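Local coordinates for protein UTP--glucose-1-phosphate uridylyltransferase (Acinetobacter baumannii, PDB 6IKX) that catalyses the transfer of a uridylyl group from UTP to glucose 1-phosphate, yielding UDP-glucose and diphosphate, at residues P34-V39 / A60-Y65; I52-S57 / V113-S118; T75-Q78 / L84-E87; I158-V163 / G172-A177; G208-P213 / D235-L240. The protein carries 1 engineered substitution. One frame throughout, in Å; residues are numbered along the deposited sequence.

Contact 1. Residues P34-V39 / A60-Y65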
# COMPACT_ATOMS: atom_id res chain seq x y z
N PRO A 34 17.22 -4.64 5.65
CA PRO A 34 16.21 -5.44 6.35
C PRO A 34 16.68 -6.89 6.60
O PRO A 34 17.50 -7.43 5.84
CB PRO A 34 15.02 -5.33 5.37
CG PRO A 34 15.71 -5.27 4.03
CD PRO A 34 16.80 -4.26 4.30
N ALA A 35 16.18 -7.49 7.68
CA ALA A 35 16.56 -8.84 8.17
C ALA A 35 16.44 -9.85 7.01
O ALA A 35 17.31 -10.72 6.88
CB ALA A 35 15.68 -9.19 9.36
N ILE A 36 15.38 -9.74 6.20
CA ILE A 36 15.02 -10.70 5.13
C ILE A 36 16.20 -10.79 4.15
O ILE A 36 16.35 -11.86 3.55
CB ILE A 36 13.70 -10.32 4.41
CG1 ILE A 36 13.16 -11.45 3.54
CG2 ILE A 36 13.86 -9.06 3.56
CD1 ILE A 36 12.76 -12.70 4.27
N GLU A 37 16.93 -9.70 3.94
CA GLU A 37 18.01 -9.70 2.93
C GLU A 37 19.02 -10.80 3.27
O GLU A 37 19.60 -11.41 2.35
CB GLU A 37 18.81 -8.41 2.82
CG GLU A 37 19.43 -8.30 1.44
CD GLU A 37 20.50 -7.25 1.25
OE1 GLU A 37 20.14 -6.17 0.83
OE2 GLU A 37 21.70 -7.55 1.49
N TYR A 38 19.22 -11.02 4.56
CA TYR A 38 20.28 -11.90 5.08
C TYR A 38 19.90 -13.36 4.82
O TYR A 38 20.80 -14.19 4.64
CB TYR A 38 20.48 -11.67 6.57
CG TYR A 38 21.16 -10.38 6.95
CD1 TYR A 38 20.42 -9.24 7.20
CD2 TYR A 38 22.53 -10.34 7.17
CE1 TYR A 38 21.02 -8.06 7.57
CE2 TYR A 38 23.15 -9.17 7.56
CZ TYR A 38 22.39 -8.03 7.76
OH TYR A 38 22.98 -6.87 8.18
N VAL A 39 18.58 -13.63 4.85
CA VAL A 39 17.95 -14.97 4.73
C VAL A 39 17.91 -15.32 3.24
O VAL A 39 18.15 -16.50 2.86
CB VAL A 39 16.55 -14.99 5.35
CG1 VAL A 39 15.91 -16.35 5.28
CG2 VAL A 39 16.59 -14.54 6.80
N ALA A 60 3.71 -6.06 1.37
CA ALA A 60 4.14 -5.60 0.02
C ALA A 60 5.59 -5.13 0.08
O ALA A 60 6.32 -5.39 -0.86
CB ALA A 60 3.26 -4.50 -0.47
N SER A 61 6.03 -4.49 1.16
CA SER A 61 7.39 -3.90 1.20
C SER A 61 8.45 -5.01 1.08
O SER A 61 9.58 -4.71 0.68
CB SER A 61 7.56 -3.07 2.43
OG SER A 61 7.53 -3.87 3.59
N ILE A 62 8.12 -6.25 1.42
CA ILE A 62 9.08 -7.38 1.23
C ILE A 62 9.25 -7.64 -0.28
O ILE A 62 10.37 -7.81 -0.73
CB ILE A 62 8.62 -8.66 1.97
CG1 ILE A 62 8.36 -8.42 3.47
CG2 ILE A 62 9.65 -9.76 1.76
CD1 ILE A 62 7.94 -9.67 4.24
N GLU A 63 8.15 -7.80 -1.02
CA GLU A 63 8.17 -8.00 -2.49
C GLU A 63 8.85 -6.80 -3.14
O GLU A 63 9.60 -6.99 -4.14
CB GLU A 63 6.76 -8.20 -3.01
CG GLU A 63 6.21 -9.56 -2.62
CD GLU A 63 4.76 -9.57 -2.17
OE1 GLU A 63 4.52 -9.60 -0.91
OE2 GLU A 63 3.88 -9.57 -3.05
N ASN A 64 8.63 -5.59 -2.60
CA ASN A 64 9.11 -4.34 -3.23
C ASN A 64 10.64 -4.26 -3.06
O ASN A 64 11.31 -3.80 -4.00
CB ASN A 64 8.33 -3.14 -2.71
CG ASN A 64 6.91 -3.11 -3.24
OD1 ASN A 64 6.63 -3.69 -4.29
ND2 ASN A 64 6.02 -2.41 -2.55
N TYR A 65 11.17 -4.82 -1.98
CA TYR A 65 12.62 -4.86 -1.70
C TYR A 65 13.34 -5.62 -2.83
O TYR A 65 14.52 -5.25 -3.10
CB TYR A 65 12.87 -5.40 -0.28
CG TYR A 65 14.30 -5.19 0.16
CD1 TYR A 65 14.74 -3.93 0.54
CD2 TYR A 65 15.24 -6.21 0.05
CE1 TYR A 65 16.07 -3.71 0.86
CE2 TYR A 65 16.57 -6.02 0.38
CZ TYR A 65 16.98 -4.76 0.78
OH TYR A 65 18.26 -4.55 1.12

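Contact 2. Residues I52-S57 / V113-S118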
# COMPACT_ATOMS: atom_id res chain seq x y z
N ILE A 52 10.32 -18.51 -2.75
CA ILE A 52 8.84 -18.59 -2.68
C ILE A 52 8.39 -17.97 -1.36
O ILE A 52 8.48 -18.68 -0.34
CB ILE A 52 8.36 -20.05 -2.84
CG1 ILE A 52 9.03 -20.71 -4.04
CG2 ILE A 52 6.83 -20.11 -2.92
CD1 ILE A 52 8.72 -22.19 -4.20
N LEU A 53 8.01 -16.69 -1.38
CA LEU A 53 7.53 -15.95 -0.17
C LEU A 53 6.06 -16.36 0.09
O LEU A 53 5.24 -16.11 -0.80
CB LEU A 53 7.59 -14.44 -0.43
CG LEU A 53 8.95 -13.84 -0.75
CD1 LEU A 53 8.83 -12.36 -1.02
CD2 LEU A 53 9.94 -14.07 0.35
N VAL A 54 5.73 -16.98 1.22
CA VAL A 54 4.30 -17.18 1.61
C VAL A 54 3.92 -15.96 2.43
O VAL A 54 4.48 -15.79 3.54
CB VAL A 54 4.08 -18.50 2.38
CG1 VAL A 54 2.62 -18.77 2.62
CG2 VAL A 54 4.67 -19.67 1.63
N THR A 55 3.05 -15.11 1.91
CA THR A 55 2.95 -13.74 2.47
C THR A 55 1.52 -13.36 2.89
O THR A 55 0.55 -14.10 2.73
CB THR A 55 3.66 -12.75 1.52
OG1 THR A 55 4.01 -11.61 2.31
CG2 THR A 55 2.86 -12.37 0.30
N HIS A 56 1.45 -12.20 3.51
CA HIS A 56 0.22 -11.55 4.01
C HIS A 56 0.05 -10.26 3.20
O HIS A 56 1.10 -9.63 2.85
CB HIS A 56 0.39 -11.32 5.51
CG HIS A 56 -0.82 -10.80 6.20
ND1 HIS A 56 -0.91 -9.49 6.62
CD2 HIS A 56 -1.96 -11.41 6.56
CE1 HIS A 56 -2.08 -9.31 7.22
NE2 HIS A 56 -2.74 -10.48 7.19
N SER A 57 -1.21 -9.88 3.01
CA SER A 57 -1.68 -8.62 2.37
C SER A 57 -0.99 -7.38 2.96
O SER A 57 -0.99 -6.38 2.28
CB SER A 57 -3.19 -8.51 2.48
OG SER A 57 -3.57 -8.42 3.84
N VAL A 113 3.55 -23.61 4.59
CA VAL A 113 4.27 -24.48 3.64
C VAL A 113 3.26 -25.09 2.65
O VAL A 113 3.53 -25.06 1.45
CB VAL A 113 5.10 -25.55 4.37
CG1 VAL A 113 5.68 -26.57 3.41
CG2 VAL A 113 6.21 -24.90 5.18
N LEU A 114 2.10 -25.55 3.12
CA LEU A 114 1.05 -26.12 2.23
C LEU A 114 0.58 -25.10 1.17
O LEU A 114 0.26 -25.53 0.03
CB LEU A 114 -0.12 -26.56 3.10
CG LEU A 114 -0.89 -27.79 2.65
CD1 LEU A 114 -2.34 -27.68 3.10
CD2 LEU A 114 -0.80 -28.03 1.15
N CYS A 115 0.51 -23.80 1.53
CA CYS A 115 0.11 -22.68 0.63
C CYS A 115 1.03 -22.61 -0.59
O CYS A 115 0.56 -22.27 -1.65
CB CYS A 115 0.14 -21.33 1.34
SG CYS A 115 -1.14 -21.12 2.61
N ALA A 116 2.28 -23.03 -0.47
CA ALA A 116 3.23 -23.06 -1.60
C ALA A 116 3.16 -24.37 -2.40
O ALA A 116 4.11 -24.65 -3.12
CB ALA A 116 4.63 -22.86 -1.06
N LYS A 117 2.10 -25.16 -2.32
CA LYS A 117 2.12 -26.52 -2.93
C LYS A 117 2.25 -26.39 -4.45
O LYS A 117 3.13 -27.04 -5.03
CB LYS A 117 0.87 -27.30 -2.54
CG LYS A 117 0.60 -28.53 -3.38
CD LYS A 117 -0.55 -29.35 -2.85
CE LYS A 117 -1.15 -30.27 -3.89
NZ LYS A 117 -2.46 -30.79 -3.43
N SER A 118 1.37 -25.60 -5.06
CA SER A 118 1.26 -25.36 -6.51
C SER A 118 2.59 -24.91 -7.08
O SER A 118 2.96 -25.37 -8.14
CB SER A 118 0.20 -24.33 -6.80
OG SER A 118 0.60 -23.09 -6.26

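Contact 3. Residues T75-Q78 / L84-E87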
# COMPACT_ATOMS: atom_id res chain seq x y z
N THR A 75 15.89 9.30 -8.81
CA THR A 75 16.45 10.19 -7.76
C THR A 75 17.95 9.92 -7.66
O THR A 75 18.69 10.90 -7.64
CB THR A 75 15.80 9.98 -6.39
OG1 THR A 75 14.38 10.17 -6.50
CG2 THR A 75 16.35 10.92 -5.34
N LEU A 76 18.37 8.64 -7.62
CA LEU A 76 19.78 8.20 -7.43
C LEU A 76 20.65 8.60 -8.64
O LEU A 76 21.85 8.89 -8.42
CB LEU A 76 19.87 6.68 -7.24
CG LEU A 76 19.55 6.12 -5.86
CD1 LEU A 76 19.69 4.60 -5.86
CD2 LEU A 76 20.46 6.69 -4.81
N GLU A 77 20.11 8.53 -9.86
CA GLU A 77 20.79 9.00 -11.10
C GLU A 77 20.99 10.52 -11.05
O GLU A 77 22.13 10.97 -11.08
CB GLU A 77 19.98 8.68 -12.34
CG GLU A 77 20.47 7.48 -13.12
CD GLU A 77 19.34 6.89 -13.93
OE1 GLU A 77 18.57 7.68 -14.53
OE2 GLU A 77 19.19 5.65 -13.91
N GLN A 78 19.90 11.27 -10.95
CA GLN A 78 19.91 12.76 -10.85
C GLN A 78 20.96 13.25 -9.85
O GLN A 78 21.49 14.35 -10.10
CB GLN A 78 18.52 13.27 -10.48
CG GLN A 78 17.54 13.15 -11.65
CD GLN A 78 16.12 13.49 -11.28
OE1 GLN A 78 15.78 13.63 -10.11
NE2 GLN A 78 15.26 13.59 -12.28
N LEU A 84 25.60 3.37 -5.88
CA LEU A 84 24.47 3.00 -5.00
C LEU A 84 23.38 2.37 -5.85
O LEU A 84 22.92 1.27 -5.55
CB LEU A 84 23.92 4.27 -4.33
CG LEU A 84 23.81 4.26 -2.81
CD1 LEU A 84 22.96 5.45 -2.38
CD2 LEU A 84 23.24 2.95 -2.28
N LEU A 85 22.97 3.09 -6.88
CA LEU A 85 21.98 2.62 -7.87
C LEU A 85 22.35 1.22 -8.37
O LEU A 85 21.44 0.44 -8.76
CB LEU A 85 22.00 3.63 -9.00
CG LEU A 85 21.17 3.28 -10.22
CD1 LEU A 85 19.69 3.38 -9.90
CD2 LEU A 85 21.54 4.21 -11.36
N ALA A 86 23.64 0.91 -8.42
CA ALA A 86 24.13 -0.39 -8.92
C ALA A 86 23.89 -1.45 -7.83
O ALA A 86 23.53 -2.59 -8.21
CB ALA A 86 25.57 -0.30 -9.33
N GLU A 87 24.07 -1.07 -6.56
CA GLU A 87 23.87 -1.95 -5.37
C GLU A 87 22.38 -2.28 -5.24
O GLU A 87 22.07 -3.50 -5.15
CB GLU A 87 24.44 -1.31 -4.10

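Contact 4. Residues I158-V163 / G172-A177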
# COMPACT_ATOMS: atom_id res chain seq x y z
N ILE A 158 16.51 -31.63 9.16
CA ILE A 158 16.08 -30.61 10.15
C ILE A 158 17.35 -30.00 10.75
O ILE A 158 18.13 -30.72 11.41
CB ILE A 158 15.13 -31.21 11.20
CG1 ILE A 158 13.71 -31.41 10.66
CG2 ILE A 158 15.08 -30.35 12.43
CD1 ILE A 158 13.56 -32.50 9.64
N MET A 159 17.60 -28.73 10.50
CA MET A 159 18.78 -28.06 11.09
C MET A 159 18.54 -27.90 12.60
O MET A 159 17.40 -27.54 12.98
CB MET A 159 19.07 -26.71 10.41
CG MET A 159 20.38 -26.07 10.89
SD MET A 159 20.86 -24.54 10.06
CE MET A 159 20.83 -25.08 8.35
N VAL A 160 19.55 -28.22 13.41
CA VAL A 160 19.53 -28.13 14.90
C VAL A 160 20.84 -27.50 15.39
O VAL A 160 21.83 -27.47 14.63
CB VAL A 160 19.33 -29.50 15.57
CG1 VAL A 160 18.02 -30.14 15.16
CG2 VAL A 160 20.48 -30.47 15.32
N GLU A 161 20.85 -27.02 16.63
CA GLU A 161 22.06 -26.41 17.22
C GLU A 161 22.08 -26.68 18.73
O GLU A 161 21.02 -26.51 19.37
CB GLU A 161 22.11 -24.94 16.82
CG GLU A 161 22.00 -23.97 17.95
CD GLU A 161 22.08 -22.54 17.46
OE1 GLU A 161 23.21 -22.05 17.17
OE2 GLU A 161 21.00 -21.96 17.32
N ALA A 162 23.21 -27.15 19.25
CA ALA A 162 23.47 -27.35 20.69
C ALA A 162 23.13 -26.06 21.45
O ALA A 162 23.61 -24.99 21.03
CB ALA A 162 24.92 -27.74 20.89
N VAL A 163 22.29 -26.15 22.49
CA VAL A 163 21.96 -25.05 23.44
C VAL A 163 22.36 -25.50 24.85
O VAL A 163 22.48 -26.71 25.10
CB VAL A 163 20.47 -24.69 23.40
CG1 VAL A 163 20.05 -24.18 22.02
CG2 VAL A 163 19.58 -25.86 23.83
N GLY A 172 11.87 -26.29 20.64
CA GLY A 172 11.67 -27.62 20.02
C GLY A 172 12.99 -28.36 20.07
O GLY A 172 14.00 -27.72 19.70
N ILE A 173 13.02 -29.59 20.58
CA ILE A 173 14.26 -30.40 20.79
C ILE A 173 14.12 -31.74 20.05
O ILE A 173 13.08 -32.39 20.23
CB ILE A 173 14.52 -30.62 22.29
CG1 ILE A 173 14.88 -29.32 23.00
CG2 ILE A 173 15.58 -31.70 22.50
CD1 ILE A 173 16.38 -29.04 23.13
N VAL A 174 15.15 -32.18 19.32
CA VAL A 174 15.05 -33.44 18.53
C VAL A 174 15.42 -34.63 19.42
O VAL A 174 16.29 -34.53 20.28
CB VAL A 174 15.88 -33.42 17.24
CG1 VAL A 174 15.28 -32.44 16.25
CG2 VAL A 174 17.36 -33.12 17.48
N ASP A 175 14.72 -35.73 19.16
CA ASP A 175 15.03 -37.11 19.60
C ASP A 175 16.10 -37.72 18.68
O ASP A 175 15.78 -38.12 17.56
CB ASP A 175 13.71 -37.90 19.54
CG ASP A 175 13.73 -39.22 20.27
OD1 ASP A 175 14.54 -39.32 21.19
OD2 ASP A 175 12.92 -40.12 19.91
N VAL A 176 17.35 -37.81 19.14
CA VAL A 176 18.40 -38.60 18.45
C VAL A 176 19.06 -39.56 19.45
O VAL A 176 18.93 -39.32 20.63
CB VAL A 176 19.40 -37.65 17.76
CG1 VAL A 176 18.71 -36.96 16.59
CG2 VAL A 176 20.00 -36.64 18.71
N ALA A 177 19.70 -40.64 19.00
CA ALA A 177 20.44 -41.58 19.88
C ALA A 177 21.61 -40.82 20.52
O ALA A 177 21.55 -40.58 21.73
CB ALA A 177 20.91 -42.79 19.11

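Contact 5. Residues G208-P213 / D235-L240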
# COMPACT_ATOMS: atom_id res chain seq x y z
N GLY A 208 14.87 -23.80 12.43
CA GLY A 208 14.01 -23.20 11.38
C GLY A 208 14.67 -23.20 10.00
O GLY A 208 14.45 -22.21 9.21
N ARG A 209 15.44 -24.25 9.71
CA ARG A 209 15.95 -24.60 8.36
C ARG A 209 15.61 -26.07 8.08
O ARG A 209 15.89 -26.94 8.90
CB ARG A 209 17.46 -24.31 8.26
CG ARG A 209 17.85 -22.86 8.52
CD ARG A 209 17.41 -21.91 7.42
NE ARG A 209 17.96 -20.55 7.60
CZ ARG A 209 17.32 -19.52 8.17
NH1 ARG A 209 16.10 -19.63 8.65
NH2 ARG A 209 17.92 -18.36 8.23
N TYR A 210 15.01 -26.32 6.93
CA TYR A 210 14.53 -27.66 6.53
C TYR A 210 14.86 -27.86 5.05
O TYR A 210 14.84 -26.91 4.25
CB TYR A 210 13.03 -27.83 6.78
CG TYR A 210 12.55 -27.46 8.16
CD1 TYR A 210 12.46 -26.13 8.58
CD2 TYR A 210 12.14 -28.43 9.06
CE1 TYR A 210 12.02 -25.79 9.85
CE2 TYR A 210 11.66 -28.10 10.31
CZ TYR A 210 11.59 -26.78 10.71
OH TYR A 210 11.11 -26.48 11.94
N VAL A 211 15.17 -29.10 4.70
CA VAL A 211 15.06 -29.63 3.31
C VAL A 211 14.14 -30.83 3.40
O VAL A 211 14.39 -31.66 4.24
CB VAL A 211 16.44 -29.98 2.76
CG1 VAL A 211 16.36 -30.31 1.28
CG2 VAL A 211 17.43 -28.88 3.05
N LEU A 212 13.06 -30.83 2.62
CA LEU A 212 11.92 -31.76 2.70
C LEU A 212 11.61 -32.22 1.29
O LEU A 212 11.86 -31.51 0.32
CB LEU A 212 10.68 -31.06 3.26
CG LEU A 212 10.85 -30.28 4.56
CD1 LEU A 212 9.61 -29.42 4.81
CD2 LEU A 212 11.09 -31.20 5.74
N PRO A 213 11.07 -33.44 1.13
CA PRO A 213 10.52 -33.86 -0.14
C PRO A 213 9.13 -33.28 -0.38
O PRO A 213 8.52 -32.85 0.53
CB PRO A 213 10.46 -35.40 0.02
CG PRO A 213 10.23 -35.59 1.49
CD PRO A 213 11.06 -34.50 2.14
N ASP A 235 4.40 -32.78 12.86
CA ASP A 235 3.64 -34.05 12.77
C ASP A 235 3.33 -34.41 11.30
O ASP A 235 2.99 -35.59 11.04
CB ASP A 235 2.49 -34.09 13.78
CG ASP A 235 1.38 -33.09 13.56
OD1 ASP A 235 1.02 -32.88 12.39
OD2 ASP A 235 0.88 -32.56 14.58
N ALA A 236 3.50 -33.51 10.35
CA ALA A 236 3.67 -33.92 8.93
C ALA A 236 5.01 -34.67 8.80
O ALA A 236 5.04 -35.68 8.11
CB ALA A 236 3.62 -32.72 8.02
N ILE A 237 6.05 -34.22 9.49
CA ILE A 237 7.39 -34.86 9.50
C ILE A 237 7.29 -36.18 10.27
O ILE A 237 7.75 -37.23 9.74
CB ILE A 237 8.42 -33.87 10.06
CG1 ILE A 237 8.63 -32.72 9.08
CG2 ILE A 237 9.72 -34.57 10.43
CD1 ILE A 237 9.35 -31.50 9.66
N ALA A 238 6.64 -36.18 11.43
CA ALA A 238 6.27 -37.45 12.11
C ALA A 238 5.70 -38.43 11.08
O ALA A 238 6.20 -39.56 11.06
CB ALA A 238 5.33 -37.26 13.27
N MET A 239 4.71 -38.02 10.26
CA MET A 239 4.01 -38.92 9.29
C MET A 239 4.99 -39.41 8.21
O MET A 239 4.82 -40.53 7.69
CB MET A 239 2.83 -38.22 8.59
CG MET A 239 1.58 -38.09 9.47
SD MET A 239 0.48 -36.68 9.05
CE MET A 239 -0.37 -37.37 7.64
N LEU A 240 5.96 -38.58 7.83
CA LEU A 240 6.98 -38.91 6.82
C LEU A 240 7.89 -40.01 7.37
O LEU A 240 8.43 -40.76 6.58
CB LEU A 240 7.73 -37.62 6.49
CG LEU A 240 8.81 -37.72 5.43
CD1 LEU A 240 8.26 -38.17 4.09
CD2 LEU A 240 9.56 -36.42 5.30

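Contact 1. Residues P34-V39 / A60-Y65
Ile62 and Tyr65, one helical turn apart, carry helix 60-65 against the start of helix 35-44, a pairing of neighbouring helices over the sheet of the GT-A nucleotidyltransferase fold. Ile62 comes first and touches lightly: its CG2 branch lies 4.3 Å from CG1 of Ile36, while the residue also rests on Leu53 of strand 50-55 beneath, so Ile62 joins the helix to its neighbour and to the sheet. At Tyr65 the contact becomes specific. The ring leaves the helix with CG opposite the backbone N (chi1 -168°), which carries the phenol across the gap to Pro34 and Glu37. Pro34 covers one face in a CH-pi contact, its CG 3.6 Å from the centroid of the Tyr65 ring and displaced slightly toward the rim. Glu37 crosses the tyrosine at about a right angle and brings a carboxylate oxygen to the ring edge, in the ring plane. Its other oxygen, OE2, forms salt bridges with Arg33 and Arg41, so the carboxylate links two arginines to the phenol and its rotation is fixed from both ends. Tyr65 OH donates a hydrogen bond to OE1 of Glu37 at 2.5 Å, though at this resolution the shortness itself is uncertain.

Contact 2. Residues I52-S57 / V113-S118
Val54 meets Cys115 and Ala116 through its two methyl groups, a compact example of how a branched strand residue fits a break between helices. Its CB points at the helical segment but is itself still 5.0 Å from the CB of Cys115, so the branches beyond it do the touching. CG1, placed opposite the backbone N (chi1 -174°), extends to the CB of Cys115 at 3.8 Å and meets the root of that side chain more closely than its sulfur. CG2, lying beside the backbone N, turns the other way and stops 4.2 Å from the CB of Ala116. One valine thus straddles two successive residues. Strand 50-55 runs in the parallel core of the GT-A fold, a Rossmann-like sheet with helices on both faces; Val54 and Ile52 look to the side of helices 109-115 and 117-120, while Leu53 between them looks to the side of helix 60-65. Ala116 sits where one helix gives way to the next, at the N-cap position of 117-120, and its small CB receives Ile52 as well, whose CG2 approaches to 4.0 Å. Val6 of the adjacent strand 4-8 touches both Val54 and Ala116. Close by are the side chains of Gln103, about 4 Å from that of Val54, and Pro8, about 5 Å away; in another structure of this enzyme both border bound UTP.

Contact 3. Residues T75-Q78 / L84-E87
Leu76 reaches between Leu84 and Leu85, dividing its two methyls between them. Its chain is extended, with CG opposite the carbonyl carbon and chi2 near 180°, so CD1 is driven onto the backbone of the second helix and lies 3.6 Å from the CA of Leu85. The other branch, CD2, meets CD1 of Leu84 at 3.7 Å, the two side chains crossing at about a right angle. Leu84 has a chi1 of -127°, well off a staggered position. The paired segments are the arms of a helical hairpin, helices 70-78 and 82-87 joined by a very short turn that holds Lys81, a residue seen binding UTP. Both Leu76 and Leu84 also pack on Thr14 of a neighbouring subunit, and Thr75 on its Leu12, so the hairpin lies against the nucleotide-binding loop of another chain. At the outer margin the extended chain of Glu77 passes aslant over the end of Leu85, whose CG stands opposite the backbone N (chi1 173°). The CD2 methyl of Leu85 is touched by CG (3.9 Å) and by OE2 (3.8 Å) of Glu77; OE2 also lies close to a bound sulfate, probably from the crystallisation liquor.

Contact 4. Residues I158-V163 / G172-A177
Val160 and Val174 press together where strand 156-162 of the main GT-A sheet meets strand 172-175, which belongs to a separate two-stranded antiparallel sheet. No hydrogen bond joins the two segments, so side chains alone make the contact between the sheets. Its tight part is small: CG1 of Val160 wedges into the fork of Val174, 3.7 Å from CG1 and 3.8 Å from CG2. Both valines hold CG2 between the backbone N and the carbonyl carbon, the crowded position, and this turns the remaining methyl of Val160 toward its partner. Leu204 of strand 204-207 touches both residues and closes the core of this region. Around that centre the packing slackens. Ile158 directs its CG2 at Val174 CG1 from 4.4 Å, but the end of the chain leads away, and its CG1 packs on the Tyr210 ring. On the other flank Val163 CG2 and Ile173 CD1 approach no nearer than 4.6 Å. Farther along, the second segment parts from the strand altogether: Asp175 makes a weak hydrogen bond to Gln189, and Ala177 is exposed to solvent. The sugar-nucleotide site adjoins this core, since Gly172 at the head of the strand and Val206 bind UDP-glucose in another structure of the enzyme. The side chain of Val206 is about 4 Å from that of Val174, whose carbonyl O accepts a hydrogen bond from Ser202 OG.

Contact 5. Residues G208-P213 / D235-L240
Ile237 supplies the bump and Tyr210 with Leu212 the hollow in this packing of helix 233-240 on strand 209-212, part of the alpha/beta layering of the GT-A fold. Alternate strand residues face the helix, and between the phenol ring and the leucine branches lies a shallow notch. Into it goes the CD1 methyl of Ile237, 4.2 Å from CE2 of Tyr210 and 4.3 Å from CD2 of Leu212. The isoleucine chain is drawn out, with CG1 opposite the carbonyl carbon and chi2 at 165°, so its end methyl alone fills the notch, meeting the tyrosine ring obliquely. One turn later Leu240 makes a second bump, directed at Pro213 just past the strand. There the roles are more even: the leucine fork straddles the ring corner of the proline. The far face of the strand is served by Arg209 and Val211, which pack on helix 142-153, so the strand is sandwiched between helices. Tyr210 also lies against Val206, which binds UDP-glucose in another structure of the enzyme, consistent with the notch lying near the sugar-nucleotide site. CD2 of Leu240 stands 4.0 Å from both CG and CD of Pro213, with CD1 slightly farther from CG.

In the fold
From the N terminus the chain first opens contact 1 and, before closing it, opens contact 2, so the two cross; strand 50-55 lies between the paired helices of contact 1 in sequence and packs on the second of them, helix 60-65, through Leu53. Contact 3 then closes its short hairpin inside the long loop that contact 2 ends, well out from the body and facing the second subunit, which contact 1 also touches. Contacts 4 and 5 follow in series. They are neighbours, because strands 156-162 and 209-212 pair in the main sheet, with a probable hydrogen bond from Met159 N to Arg209 O. That arginine also packs on Val39, connecting contact 5 to the first helix of contact 1.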